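Local coordinates for protein arginine--tRNA ligase (Campylobacter jejuni, PDB 3FNR) that catalyses the ATP-dependent attachment of L-arginine to tRNA(Arg), releasing AMP and diphosphate, as a monomeric class I aminoacyl-tRNA synthetase, at residues F7-E10 and L11-A15; A53-G56 and D57-R61; T178-S181 and L182-K186; A255-F259 and L260-S264; D306-R309 and Y310-S314. The protein carries 1 engineered substitution. All blocks are in the same frame, centred on the assembly; numbering follows the deposited sequence.

The five contacts follow one another along the chain and fall into two touching pairs and one outlier. Contacts 2 and 5 lie near the middle of the molecule, with centres 11 Å apart. Arg309 of contact 5 joins them, through a salt bridge from NH1 to Asp57 OD1 at 2.9 Å. The helix of contact 2 follows the HIGH motif, residues 39-49, of the ATP-using catalytic domain. Contacts 3 and 4 are two helix ends with centres 10 Å apart, packed through Ser181, Leu182, His185, Phe259 and Leu260. Contact 4 is about 15 Å from contact 2 at the nearest atoms. Contact 1 stands apart near the N-terminus, about 17 Å from contact 2 at the nearest atoms.

Contact 1: residues F7-E10 and L11-A15; sequences FLNE and LANQA
Asn9 and Asn13 sit one turn apart on helix 5-17 and share a water. The side chain of Asn13 can be followed outward. Its CB lies against two backbone oxygens, 3.5 Å from Glu10 O and 3.6 Å from Asn9 O. CG stands beside the backbone N (chi1 -80°), which keeps the amide close to Asn9 O, 3.5 Å from CG. At the tip, ND2 donates to the water at 3.0 Å, and Asn9 ND2 donates to the same water at 2.9 Å. The two amide planes are turned 65° apart. Both OD1 atoms accept from Lys430 NZ, so one lysine of helix 425-445 grips both asparagines.

This is an ordinary alpha-helix, with i to i+4 bonds such as Asn13 N to Asn9 O at 2.8 Å. The polar pair fastens the N-terminal helix to helix 425-445, against which Ala12 and Ala15 also pack through Leu434. Leu8 and Leu11 lean on helix 371-381.

Around the helix from the asparagines, Leu11 CG lies over one face of the Phe7 ring. Leu11 CD1 comes 3.8 Å from Phe7 CE2. The ring reaches forward to it because Phe7 CG lies beside the carbonyl carbon (chi1 -178°).

Contact 2: residues A53-G56 and D57-R61; sequences AVFG and DTLTR
From Ala53 to Arg61 the backbone is regular alpha-helix, with i to i+4 bonds such as Leu59 N to Phe55 O. Two threonines add a second bond to carbonyls of the turn before. Thr58 OG1 donates to Val54 O at 2.8 Å. Thr60 OG1 donates to Gly56 O at 2.6 Å. Each carbonyl also takes the backbone N-H of the same threonine, and the two donors come from opposite faces of the carbonyl plane. In both residues OG1 stands beside the backbone N (chi1 -52° and -53°), which turns the hydroxyl back along the helix. Both hydroxyls are satisfied within the helix, and Thr58 OG1 also has Arg309 of helix 305-311 as a partner.

On another side, Phe55 CE2 meets Leu59 CG at 4.1 Å. The ring is tilted to the leucine.

Asp57 and Arg61 form a salt bridge one turn apart. Arg61 NE gives a nearly straight bond to Asp57 OD1, 2.8 Å long with an angle of 169° at the hydrogen. OD1 lies in the guanidinium plane but is met on its syn side, out of the carboxylate plane. The same OD1 also meets Arg309 of helix 305-311, so two positive groups converge on it and would tend to keep the carboxylate ionised. Arg61 NH2 has its own partner in Lys159 O.

Leu59 and Thr60 rest on Phe70 of strand 69-76. Helix 50-65 is the crossover helix between parallel strands 31-35 and 69-76. This beta-alpha-beta unit belongs to the nucleotide-binding fold of class I synthetases, and the HIGH motif lies in its first connection.

Contact 3: residues T178-S181 and L182-K186; sequences TLES and LKEHK
His185 ND1 donates to Ser181 O at 2.8 Å, so a side chain ties up a carbonyl of the last turn. The bond is fairly straight, 161° at the hydrogen. Ser181 O lies at the ring edge, near the ring plane, while ND1 is tilted from the carbonyl plane. His185 N makes a weak bond to Ser181 O, at 3.4 Å. The imidazole therefore provides the stronger of the two bonds. Its first torsion places CG beside the backbone N (chi1 -63°), which brings ND1 back over the helix end. Ser181 OG lies off the ring edge, 4.0 Å from His185 CE1.

Thr178 and Leu182 lie side by side on the next face, pointing the same way. Thr178 CG2 meets Leu182 CD2 at 3.9 Å. The other branch of the threonine, OG1, is bonded to Ala174 O.

The outer face carries charges. Glu180 OE2 and Glu184 OE1 are like charges 4.5 Å apart, a probably mildly unfavourable pair among exposed residues. The aliphatic part of Glu184 lies along the backbone of the turn before, with CG 3.4 Å from Glu180 O.

Farther out, Ile224, Val225 and Lys228 of helix 219-231 pack against Thr178. Leu182 touches Ile188 of strand 188-191 and the loop residues Phe259 and Leu260. Beyond His185 the chain turns at Lys186, which has a positive phi. Lys186 N bonds to Lys183 O, and Gly187 N to Leu182 O. Those two bonds make a Schellman motif, the classic C-terminal cap, which ends helix 175-184 and leads the chain into strand 188-191.

Contact 4: residues A255-F259 and L260-S264; sequences AAMEF and LGFDS
Glu258 OE1 reaches beyond the helix end and takes two bonds from one residue, Ser264. Ser264 OG donates to the anti lone pair of Glu258 OE1 at 2.7 Å. Ser264 N meets Glu258 OE1 at 3.0 Å, from above the carboxylate plane. Ser264 OG sits between its own N and carbonyl carbon (chi1 59°), which turns it to the same oxygen as the N-H. This grip closes the loop 259-263 back onto the helix. Asp263 OD1 is 4.1 Å from Glu258 OE1, a like charge that the two donors may offset. Asp263 OD1 itself accepts from Asn265 N.

At the end of the helix, Met257 O accepts from Leu260 N and Phe262 N on opposite faces of its plane. Leu260 N stands well above that plane, not on a lone pair. Phe262 N to Met257 O, at 2.9 Å, and Gly261 N to Glu258 O form a Schellman motif, with Gly261 as the positive-phi residue.

Met257 bends at chi2 and chi3. Its SD comes 4.0 Å from Phe262 CD1, an oblique Met-aromatic contact. Its methyl CE lies 3.7 Å from Leu260 CD1, and these two side chains point the same way. Leu260 O stands over the centre of one face of the Phe262 ring.

The cap ends helix 250-258 and starts the loop to strand 267-279. Ala256 packs on Ile224, and Met257 on His227 and Met231, all of helix 219-231, with helix 175-184 also adjoining.

Contact 5: residues D306-R309 and Y310-S314; sequences DALR and YIFLS
Ala307 O is approached by two backbone N-H groups, from Ile311 and Tyr310. Ile311 N to Ala307 O is 2.9 Å and nearly straight, at 173°. Tyr310 N to Ala307 O is weak, at 3.2 Å, and Tyr310 N also donates to Asp306 O. Ile311 packs over the same carbonyl, with CG1 3.2 Å from Ala307 O.

The main side-chain contact joins Leu308 and Phe312. Leu308 CD1 meets Phe312 CE2 at 3.6 Å, and Leu308 CG meets Phe312 CD2 at 3.8 Å. With chi1 at -169°, Leu308 CG lies beside the carbonyl carbon, and its branches reach forward to the ring. Leu308 O lies in the ring plane, at the edge, 3.4 Å from Phe312 CD2, and accepts from Phe312 N.

Residues 311-314 form a type I turn. There Ser314 OG and Ser314 N both bond to Ile311 O from the same face of its plane.

Leu308 touches Val54 and Leu313 touches Thr58 of helix 50-65. Arg309, bent at chi2 and chi3, meets Asp57. Its NH1 also bonds to Ala158 O, and NH2 probably bonds to Thr58 OG1. The buried positive charge is probably balanced by the carboxylate and by neutral oxygens, which ties helix 305-311 to helix 50-65.

Contact 1: residues F7-E10 and L11-A15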
loop_
_atom_site.group_PDB
_atom_site.type_symbol
_atom_site.label_atom_id
_atom_site.label_comp_id
_atom_site.label_asym_id
_atom_site.label_seq_id
_atom_site.Cartn_x
_atom_site.Cartn_y
_atom_site.Cartn_z
ATOM N N PHE A 7 30.640 -1.977 22.786
ATOM C CA PHE A 7 29.693 -0.964 22.326
ATOM C C PHE A 7 28.435 -1.617 21.765
ATOM O O PHE A 7 27.328 -1.312 22.205
ATOM C CB PHE A 7 30.344 -0.047 21.283
ATOM C CG PHE A 7 29.433 1.057 20.782
ATOM C CD1 PHE A 7 29.136 2.156 21.589
ATOM C CD2 PHE A 7 28.882 0.997 19.500
ATOM C CE1 PHE A 7 28.297 3.176 21.133
ATOM C CE2 PHE A 7 28.035 2.013 19.032
ATOM C CZ PHE A 7 27.745 3.107 19.852
ATOM N N LEU A 8 28.617 -2.536 20.819
ATOM C CA LEU A 8 27.506 -3.299 20.239
ATOM C C LEU A 8 26.675 -4.056 21.280
ATOM O O LEU A 8 25.448 -4.145 21.155
ATOM C CB LEU A 8 28.013 -4.260 19.168
ATOM C CG LEU A 8 28.659 -3.709 17.888
ATOM C CD1 LEU A 8 29.238 -4.852 17.073
ATOM C CD2 LEU A 8 27.678 -2.896 17.037
ATOM N N ASN A 9 27.335 -4.590 22.308
ATOM C CA ASN A 9 26.630 -5.260 23.403
ATOM C C ASN A 9 25.727 -4.291 24.158
ATOM O O ASN A 9 24.613 -4.644 24.526
ATOM C CB ASN A 9 27.606 -5.918 24.379
ATOM C CG ASN A 9 26.905 -6.711 25.460
ATOM O OD1 ASN A 9 26.097 -7.598 25.176
ATOM N ND2 ASN A 9 27.214 -6.399 26.709
ATOM N N GLU A 10 26.208 -3.068 24.374
ATOM C CA GLU A 10 25.394 -2.042 25.019
ATOM C C GLU A 10 24.155 -1.711 24.197
ATOM O O GLU A 10 23.057 -1.621 24.745
ATOM C CB GLU A 10 26.207 -0.785 25.351
ATOM C CG GLU A 10 27.034 -0.902 26.642
ATOM C CD GLU A 10 26.296 -1.622 27.769
ATOM O OE1 GLU A 10 25.250 -1.112 28.239
ATOM O OE2 GLU A 10 26.769 -2.703 28.186
ATOM N N LEU A 11 24.338 -1.570 22.884
ATOM C CA LEU A 11 23.221 -1.390 21.947
ATOM C C LEU A 11 22.267 -2.580 21.967
ATOM O O LEU A 11 21.044 -2.403 21.917
ATOM C CB LEU A 11 23.730 -1.145 20.521
ATOM C CG LEU A 11 24.457 0.172 20.214
ATOM C CD1 LEU A 11 24.682 0.303 18.715
ATOM C CD2 LEU A 11 23.695 1.393 20.735
ATOM N N ALA A 12 22.829 -3.787 22.055
ATOM C CA ALA A 12 22.036 -5.012 22.165
ATOM C C ALA A 12 21.199 -5.000 23.435
ATOM O O ALA A 12 20.012 -5.322 23.397
ATOM C CB ALA A 12 22.922 -6.237 22.115
ATOM N N ASN A 13 21.804 -4.587 24.547
ATOM C CA ASN A 13 21.086 -4.475 25.814
ATOM C C ASN A 13 19.941 -3.469 25.760
ATOM O O ASN A 13 18.878 -3.720 26.315
ATOM C CB ASN A 13 22.039 -4.113 26.949
ATOM C CG ASN A 13 22.817 -5.308 27.466
ATOM O OD1 ASN A 13 22.411 -6.459 27.291
ATOM N ND2 ASN A 13 23.939 -5.038 28.120
ATOM N N GLN A 14 20.159 -2.345 25.083
ATOM C CA GLN A 14 19.125 -1.314 24.937
ATOM C C GLN A 14 17.963 -1.787 24.074
ATOM O O GLN A 14 16.799 -1.531 24.392
ATOM C CB GLN A 14 19.723 -0.035 24.361
ATOM C CG GLN A 14 20.631 0.698 25.346
ATOM C CD GLN A 14 21.599 1.650 24.671
ATOM O OE1 GLN A 14 22.685 1.921 25.195
ATOM N NE2 GLN A 14 21.215 2.163 23.500
ATOM N N ALA A 15 18.300 -2.479 22.989
ATOM C CA ALA A 15 17.329 -3.062 22.083
ATOM C C ALA A 15 16.478 -4.117 22.775
ATOM O O ALA A 15 15.262 -4.144 22.612
ATOM C CB ALA A 15 18.045 -3.671 20.891
HETATM O O HOH W 1 25.540 -7.523 28.819
#

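Contact 2: residues A53-G56 and D57-R61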
loop_
_atom_site.group_PDB
_atom_site.type_symbol
_atom_site.label_atom_id
_atom_site.label_comp_id
_atom_site.label_asym_id
_atom_site.label_seq_id
_atom_site.Cartn_x
_atom_site.Cartn_y
_atom_site.Cartn_z
ATOM N N ALA A 53 -1.071 -0.038 -3.354
ATOM C CA ALA A 53 -1.604 -0.320 -2.010
ATOM C C ALA A 53 -0.518 -0.829 -1.038
ATOM O O ALA A 53 -0.381 -0.313 0.077
ATOM C CB ALA A 53 -2.728 -1.312 -2.104
ATOM N N VAL A 54 0.256 -1.820 -1.476
ATOM C CA VAL A 54 1.285 -2.450 -0.630
ATOM C C VAL A 54 2.400 -1.451 -0.329
ATOM O O VAL A 54 2.820 -1.312 0.824
ATOM C CB VAL A 54 1.829 -3.755 -1.275
ATOM C CG1 VAL A 54 3.138 -4.241 -0.596
ATOM C CG2 VAL A 54 0.766 -4.841 -1.218
ATOM N N PHE A 55 2.846 -0.732 -1.362
ATOM C CA PHE A 55 3.850 0.320 -1.193
ATOM C C PHE A 55 3.391 1.395 -0.198
ATOM O O PHE A 55 4.145 1.771 0.703
ATOM C CB PHE A 55 4.227 0.950 -2.544
ATOM C CG PHE A 55 5.430 1.867 -2.483
ATOM C CD1 PHE A 55 6.707 1.378 -2.769
ATOM C CD2 PHE A 55 5.286 3.224 -2.167
ATOM C CE1 PHE A 55 7.823 2.228 -2.725
ATOM C CE2 PHE A 55 6.404 4.078 -2.113
ATOM C CZ PHE A 55 7.666 3.576 -2.392
ATOM N N GLY A 56 2.159 1.877 -0.349
ATOM C CA GLY A 56 1.668 2.976 0.496
ATOM C C GLY A 56 1.497 2.607 1.954
ATOM O O GLY A 56 1.760 3.423 2.852
ATOM N N ASP A 57 1.060 1.380 2.202
ATOM C CA ASP A 57 0.845 0.952 3.582
ATOM C C ASP A 57 2.182 0.727 4.267
ATOM O O ASP A 57 2.353 1.086 5.433
ATOM C CB ASP A 57 -0.007 -0.313 3.660
ATOM C CG ASP A 57 -0.360 -0.669 5.089
ATOM O OD1 ASP A 57 0.034 -1.759 5.550
ATOM O OD2 ASP A 57 -0.992 0.172 5.767
ATOM N N THR A 58 3.136 0.161 3.529
ATOM C CA THR A 58 4.464 -0.048 4.083
ATOM C C THR A 58 5.093 1.313 4.364
ATOM O O THR A 58 5.567 1.546 5.468
ATOM C CB THR A 58 5.344 -0.926 3.171
ATOM O OG1 THR A 58 4.632 -2.126 2.848
ATOM C CG2 THR A 58 6.622 -1.312 3.875
ATOM N N LEU A 59 5.030 2.229 3.396
ATOM C CA LEU A 59 5.482 3.620 3.599
ATOM C C LEU A 59 4.888 4.244 4.865
ATOM O O LEU A 59 5.608 4.837 5.672
ATOM C CB LEU A 59 5.080 4.496 2.409
ATOM C CG LEU A 59 6.040 5.491 1.740
ATOM C CD1 LEU A 59 5.254 6.709 1.337
ATOM C CD2 LEU A 59 7.258 5.889 2.578
ATOM N N THR A 60 3.570 4.103 5.019
ATOM C CA THR A 60 2.854 4.610 6.184
ATOM C C THR A 60 3.376 4.022 7.488
ATOM O O THR A 60 3.724 4.771 8.405
ATOM C CB THR A 60 1.343 4.326 6.075
ATOM O OG1 THR A 60 0.867 4.825 4.823
ATOM C CG2 THR A 60 0.598 5.011 7.191
ATOM N N ARG A 61 3.443 2.689 7.556
ATOM C CA ARG A 61 3.925 1.987 8.750
ATOM C C ARG A 61 5.348 2.404 9.083
ATOM O O ARG A 61 5.695 2.581 10.251
ATOM C CB ARG A 61 3.886 0.476 8.529
ATOM C CG ARG A 61 2.503 -0.151 8.540
ATOM C CD ARG A 61 2.609 -1.607 8.105
ATOM N NE ARG A 61 1.316 -2.276 7.985
ATOM C CZ ARG A 61 0.732 -2.957 8.966
ATOM N NH1 ARG A 61 1.321 -3.056 10.155
ATOM N NH2 ARG A 61 -0.441 -3.542 8.756
#

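Contact 3: residues T178-S181 and L182-K186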
loop_
_atom_site.group_PDB
_atom_site.type_symbol
_atom_site.label_atom_id
_atom_site.label_comp_id
_atom_site.label_asym_id
_atom_site.label_seq_id
_atom_site.Cartn_x
_atom_site.Cartn_y
_atom_site.Cartn_z
ATOM N N THR A 178 -12.205 27.419 -5.803
ATOM C CA THR A 178 -11.067 27.000 -6.624
ATOM C C THR A 178 -10.911 27.915 -7.843
ATOM O O THR A 178 -9.815 28.416 -8.108
ATOM C CB THR A 178 -11.209 25.519 -7.071
ATOM O OG1 THR A 178 -11.236 24.673 -5.915
ATOM C CG2 THR A 178 -10.059 25.097 -7.991
ATOM N N LEU A 179 -12.010 28.137 -8.565
ATOM C CA LEU A 179 -12.014 29.043 -9.708
ATOM C C LEU A 179 -11.517 30.429 -9.307
ATOM O O LEU A 179 -10.609 30.978 -9.937
ATOM C CB LEU A 179 -13.407 29.119 -10.337
ATOM C CG LEU A 179 -13.945 27.823 -10.962
ATOM C CD1 LEU A 179 -15.350 28.020 -11.490
ATOM C CD2 LEU A 179 -13.035 27.309 -12.059
ATOM N N GLU A 180 -12.074 30.946 -8.216
ATOM C CA GLU A 180 -11.683 32.238 -7.673
ATOM C C GLU A 180 -10.198 32.329 -7.348
ATOM O O GLU A 180 -9.531 33.277 -7.772
ATOM C CB GLU A 180 -12.549 32.601 -6.464
ATOM C CG GLU A 180 -13.914 33.139 -6.875
ATOM C CD GLU A 180 -13.801 34.470 -7.607
ATOM O OE1 GLU A 180 -13.748 34.470 -8.859
ATOM O OE2 GLU A 180 -13.732 35.516 -6.925
ATOM N N SER A 181 -9.686 31.335 -6.623
ATOM C CA SER A 181 -8.275 31.307 -6.229
ATOM C C SER A 181 -7.368 31.225 -7.452
ATOM O O SER A 181 -6.347 31.909 -7.516
ATOM C CB SER A 181 -8.000 30.158 -5.257
ATOM O OG SER A 181 -6.626 30.098 -4.895
ATOM N N LEU A 182 -7.772 30.414 -8.426
ATOM C CA LEU A 182 -7.098 30.329 -9.722
ATOM C C LEU A 182 -7.058 31.671 -10.463
ATOM O O LEU A 182 -6.046 32.004 -11.082
ATOM C CB LEU A 182 -7.792 29.283 -10.602
ATOM C CG LEU A 182 -7.250 27.893 -10.965
ATOM C CD1 LEU A 182 -6.099 27.391 -10.105
ATOM C CD2 LEU A 182 -8.387 26.886 -10.999
ATOM N N LYS A 183 -8.157 32.427 -10.413
ATOM C CA LYS A 183 -8.205 33.740 -11.060
ATOM C C LYS A 183 -7.329 34.763 -10.337
ATOM O O LYS A 183 -6.675 35.581 -10.979
ATOM C CB LYS A 183 -9.636 34.269 -11.197
ATOM C CG LYS A 183 -9.781 35.291 -12.318
ATOM C CD LYS A 183 -10.920 36.254 -12.080
ATOM C CE LYS A 183 -10.778 37.510 -12.946
ATOM N NZ LYS A 183 -10.880 37.224 -14.411
ATOM N N GLU A 184 -7.301 34.691 -9.007
ATOM C CA GLU A 184 -6.447 35.552 -8.183
ATOM C C GLU A 184 -4.943 35.390 -8.474
ATOM O O GLU A 184 -4.146 36.256 -8.114
ATOM C CB GLU A 184 -6.749 35.342 -6.693
ATOM C CG GLU A 184 -8.069 35.987 -6.241
ATOM C CD GLU A 184 -8.605 35.452 -4.907
ATOM O OE1 GLU A 184 -9.847 35.510 -4.702
ATOM O OE2 GLU A 184 -7.795 34.983 -4.070
ATOM N N HIS A 185 -4.576 34.284 -9.126
ATOM C CA HIS A 185 -3.200 34.006 -9.569
ATOM C C HIS A 185 -3.085 34.009 -11.092
ATOM O O HIS A 185 -2.057 33.592 -11.643
ATOM C CB HIS A 185 -2.721 32.657 -9.019
ATOM C CG HIS A 185 -2.647 32.608 -7.527
ATOM N ND1 HIS A 185 -3.705 32.201 -6.740
ATOM C CD2 HIS A 185 -1.644 32.926 -6.675
ATOM C CE1 HIS A 185 -3.358 32.273 -5.466
ATOM N NE2 HIS A 185 -2.111 32.707 -5.399
ATOM N N LYS A 186 -4.151 34.471 -11.750
ATOM C CA LYS A 186 -4.253 34.609 -13.212
ATOM C C LYS A 186 -4.120 33.277 -13.949
ATOM O O LYS A 186 -3.557 33.208 -15.046
ATOM C CB LYS A 186 -3.262 35.655 -13.755
ATOM C CG LYS A 186 -3.447 37.065 -13.209
ATOM C CD LYS A 186 -2.265 37.934 -13.592
ATOM C CE LYS A 186 -2.450 39.388 -13.170
ATOM N NZ LYS A 186 -1.306 40.243 -13.633
#

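Contact 4: residues A255-F259 and L260-S264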
loop_
_atom_site.group_PDB
_atom_site.type_symbol
_atom_site.label_atom_id
_atom_site.label_comp_id
_atom_site.label_asym_id
_atom_site.label_seq_id
_atom_site.Cartn_x
_atom_site.Cartn_y
_atom_site.Cartn_z
ATOM N N ALA A 255 1.181 22.605 -12.138
ATOM C CA ALA A 255 0.806 23.917 -12.673
ATOM C C ALA A 255 -0.401 24.487 -11.946
ATOM O O ALA A 255 -0.419 25.665 -11.600
ATOM C CB ALA A 255 0.512 23.809 -14.172
ATOM N N ALA A 256 -1.391 23.629 -11.702
ATOM C CA ALA A 256 -2.592 23.991 -10.956
ATOM C C ALA A 256 -2.261 24.422 -9.538
ATOM O O ALA A 256 -2.787 25.425 -9.057
ATOM C CB ALA A 256 -3.556 22.827 -10.934
ATOM N N MET A 257 -1.373 23.674 -8.879
ATOM C CA MET A 257 -0.962 23.989 -7.511
ATOM C C MET A 257 -0.189 25.307 -7.427
ATOM O O MET A 257 -0.342 26.057 -6.460
ATOM C CB MET A 257 -0.172 22.828 -6.871
ATOM C CG MET A 257 -0.949 21.493 -6.731
ATOM S SD MET A 257 -2.519 21.592 -5.838
ATOM C CE MET A 257 -3.665 21.621 -7.219
ATOM N N GLU A 258 0.613 25.600 -8.447
ATOM C CA GLU A 258 1.323 26.879 -8.509
ATOM C C GLU A 258 0.331 28.029 -8.662
ATOM O O GLU A 258 0.498 29.088 -8.056
ATOM C CB GLU A 258 2.341 26.899 -9.656
ATOM C CG GLU A 258 3.564 25.987 -9.457
ATOM C CD GLU A 258 4.518 26.450 -8.355
ATOM O OE1 GLU A 258 5.267 25.600 -7.825
ATOM O OE2 GLU A 258 4.533 27.655 -8.015
ATOM N N PHE A 259 -0.719 27.794 -9.446
ATOM C CA PHE A 259 -1.785 28.776 -9.660
ATOM C C PHE A 259 -2.777 28.843 -8.485
ATOM O O PHE A 259 -3.815 29.492 -8.587
ATOM C CB PHE A 259 -2.553 28.459 -10.943
ATOM C CG PHE A 259 -1.914 28.990 -12.207
ATOM C CD1 PHE A 259 -1.433 30.298 -12.283
ATOM C CD2 PHE A 259 -1.847 28.190 -13.339
ATOM C CE1 PHE A 259 -0.868 30.782 -13.457
ATOM C CE2 PHE A 259 -1.285 28.656 -14.512
ATOM C CZ PHE A 259 -0.793 29.961 -14.577
ATOM N N LEU A 260 -2.470 28.159 -7.387
ATOM C CA LEU A 260 -3.279 28.245 -6.172
ATOM C C LEU A 260 -2.436 28.787 -5.022
ATOM O O LEU A 260 -2.879 28.833 -3.868
ATOM C CB LEU A 260 -3.886 26.884 -5.816
ATOM C CG LEU A 260 -5.023 26.338 -6.693
ATOM C CD1 LEU A 260 -5.273 24.872 -6.413
ATOM C CD2 LEU A 260 -6.309 27.113 -6.477
ATOM N N GLY A 261 -1.215 29.204 -5.350
ATOM C CA GLY A 261 -0.328 29.822 -4.373
ATOM C C GLY A 261 0.569 28.820 -3.680
ATOM O O GLY A 261 1.374 29.195 -2.825
ATOM N N PHE A 262 0.438 27.546 -4.054
ATOM C CA PHE A 262 1.234 26.482 -3.445
ATOM C C PHE A 262 2.584 26.313 -4.137
ATOM O O PHE A 262 2.727 26.596 -5.328
ATOM C CB PHE A 262 0.493 25.138 -3.462
ATOM C CG PHE A 262 -0.846 25.158 -2.769
ATOM C CD1 PHE A 262 -2.001 24.812 -3.465
ATOM C CD2 PHE A 262 -0.954 25.505 -1.425
ATOM C CE1 PHE A 262 -3.244 24.822 -2.836
ATOM C CE2 PHE A 262 -2.195 25.527 -0.791
ATOM C CZ PHE A 262 -3.342 25.185 -1.504
ATOM N N ASP A 263 3.563 25.846 -3.366
ATOM C CA ASP A 263 4.832 25.389 -3.902
ATOM C C ASP A 263 4.598 23.945 -4.332
ATOM O O ASP A 263 4.343 23.070 -3.498
ATOM C CB ASP A 263 5.918 25.503 -2.822
ATOM C CG ASP A 263 7.300 25.053 -3.297
ATOM O OD1 ASP A 263 7.498 24.754 -4.498
ATOM O OD2 ASP A 263 8.210 25.011 -2.439
ATOM N N SER A 264 4.681 23.699 -5.637
ATOM C CA SER A 264 4.392 22.380 -6.190
ATOM C C SER A 264 5.438 21.307 -5.834
ATOM O O SER A 264 5.187 20.115 -6.018
ATOM C CB SER A 264 4.193 22.465 -7.700
ATOM O OG SER A 264 5.348 22.988 -8.319
HETATM O O HOH W 2 2.744 29.306 -6.175
#

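Contact 5: residues D306-R309 and Y310-S314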
loop_
_atom_site.group_PDB
_atom_site.type_symbol
_atom_site.label_atom_id
_atom_site.label_comp_id
_atom_site.label_asym_id
_atom_site.label_seq_id
_atom_site.Cartn_x
_atom_site.Cartn_y
_atom_site.Cartn_z
ATOM N N ASP A 306 1.189 -12.478 3.377
ATOM C CA ASP A 306 2.636 -12.286 3.538
ATOM C C ASP A 306 3.358 -12.260 2.203
ATOM O O ASP A 306 4.210 -11.399 1.979
ATOM C CB ASP A 306 3.232 -13.386 4.415
ATOM C CG ASP A 306 2.632 -13.415 5.815
ATOM O OD1 ASP A 306 2.056 -12.396 6.256
ATOM O OD2 ASP A 306 2.739 -14.468 6.479
ATOM N N ALA A 307 2.990 -13.190 1.321
ATOM C CA ALA A 307 3.590 -13.296 0.004
ATOM C C ALA A 307 3.297 -12.058 -0.826
ATOM O O ALA A 307 4.201 -11.531 -1.462
ATOM C CB ALA A 307 3.104 -14.544 -0.703
ATOM N N LEU A 308 2.049 -11.583 -0.792
ATOM C CA LEU A 308 1.662 -10.347 -1.494
ATOM C C LEU A 308 2.467 -9.162 -0.984
ATOM O O LEU A 308 3.022 -8.388 -1.772
ATOM C CB LEU A 308 0.163 -10.048 -1.334
ATOM C CG LEU A 308 -0.348 -8.938 -2.266
ATOM C CD1 LEU A 308 -1.026 -9.517 -3.485
ATOM C CD2 LEU A 308 -1.299 -8.015 -1.541
ATOM N N ARG A 309 2.548 -9.049 0.339
ATOM C CA ARG A 309 3.260 -7.965 0.976
ATOM C C ARG A 309 4.758 -8.012 0.665
ATOM O O ARG A 309 5.421 -6.981 0.674
ATOM C CB ARG A 309 3.026 -7.979 2.490
ATOM C CG ARG A 309 1.584 -7.670 2.955
ATOM C CD ARG A 309 1.058 -6.333 2.449
ATOM N NE ARG A 309 1.824 -5.191 2.955
ATOM C CZ ARG A 309 1.396 -4.329 3.872
ATOM N NH1 ARG A 309 0.193 -4.462 4.414
ATOM N NH2 ARG A 309 2.183 -3.325 4.256
ATOM N N TYR A 310 5.287 -9.202 0.392
ATOM C CA TYR A 310 6.702 -9.341 0.072
ATOM C C TYR A 310 6.962 -9.015 -1.391
ATOM O O TYR A 310 7.776 -8.142 -1.702
ATOM C CB TYR A 310 7.239 -10.740 0.395
ATOM C CG TYR A 310 8.757 -10.796 0.278
ATOM C CD1 TYR A 310 9.389 -11.002 -0.962
ATOM C CD2 TYR A 310 9.561 -10.590 1.396
ATOM C CE1 TYR A 310 10.787 -11.010 -1.072
ATOM C CE2 TYR A 310 10.949 -10.601 1.301
ATOM C CZ TYR A 310 11.553 -10.806 0.070
ATOM O OH TYR A 310 12.926 -10.819 -0.001
ATOM N N ILE A 311 6.289 -9.750 -2.271
ATOM C CA ILE A 311 6.495 -9.687 -3.704
ATOM C C ILE A 311 6.320 -8.265 -4.205
ATOM O O ILE A 311 7.167 -7.761 -4.938
ATOM C CB ILE A 311 5.506 -10.627 -4.438
ATOM C CG1 ILE A 311 5.854 -12.087 -4.156
ATOM C CG2 ILE A 311 5.519 -10.383 -5.938
ATOM C CD1 ILE A 311 4.707 -13.054 -4.427
ATOM N N PHE A 312 5.249 -7.603 -3.760
ATOM C CA PHE A 312 4.906 -6.281 -4.281
ATOM C C PHE A 312 5.767 -5.135 -3.744
ATOM O O PHE A 312 5.657 -3.998 -4.203
ATOM C CB PHE A 312 3.400 -6.014 -4.141
ATOM C CG PHE A 312 2.574 -6.726 -5.182
ATOM C CD1 PHE A 312 2.239 -6.090 -6.370
ATOM C CD2 PHE A 312 2.180 -8.045 -5.000
ATOM C CE1 PHE A 312 1.495 -6.742 -7.346
ATOM C CE2 PHE A 312 1.444 -8.709 -5.980
ATOM C CZ PHE A 312 1.099 -8.051 -7.152
ATOM N N LEU A 313 6.631 -5.452 -2.785
ATOM C CA LEU A 313 7.573 -4.492 -2.228
ATOM C C LEU A 313 9.000 -4.733 -2.720
ATOM O O LEU A 313 9.881 -3.909 -2.491
ATOM C CB LEU A 313 7.543 -4.576 -0.706
ATOM C CG LEU A 313 7.959 -3.337 0.077
ATOM C CD1 LEU A 313 6.865 -2.271 0.003
ATOM C CD2 LEU A 313 8.253 -3.729 1.508
ATOM N N SER A 314 9.204 -5.839 -3.431
ATOM C CA SER A 314 10.532 -6.432 -3.600
ATOM C C SER A 314 11.412 -5.788 -4.663
ATOM O O SER A 314 12.595 -6.108 -4.762
ATOM C CB SER A 314 10.413 -7.942 -3.859
ATOM O OG SER A 314 9.780 -8.185 -5.105
#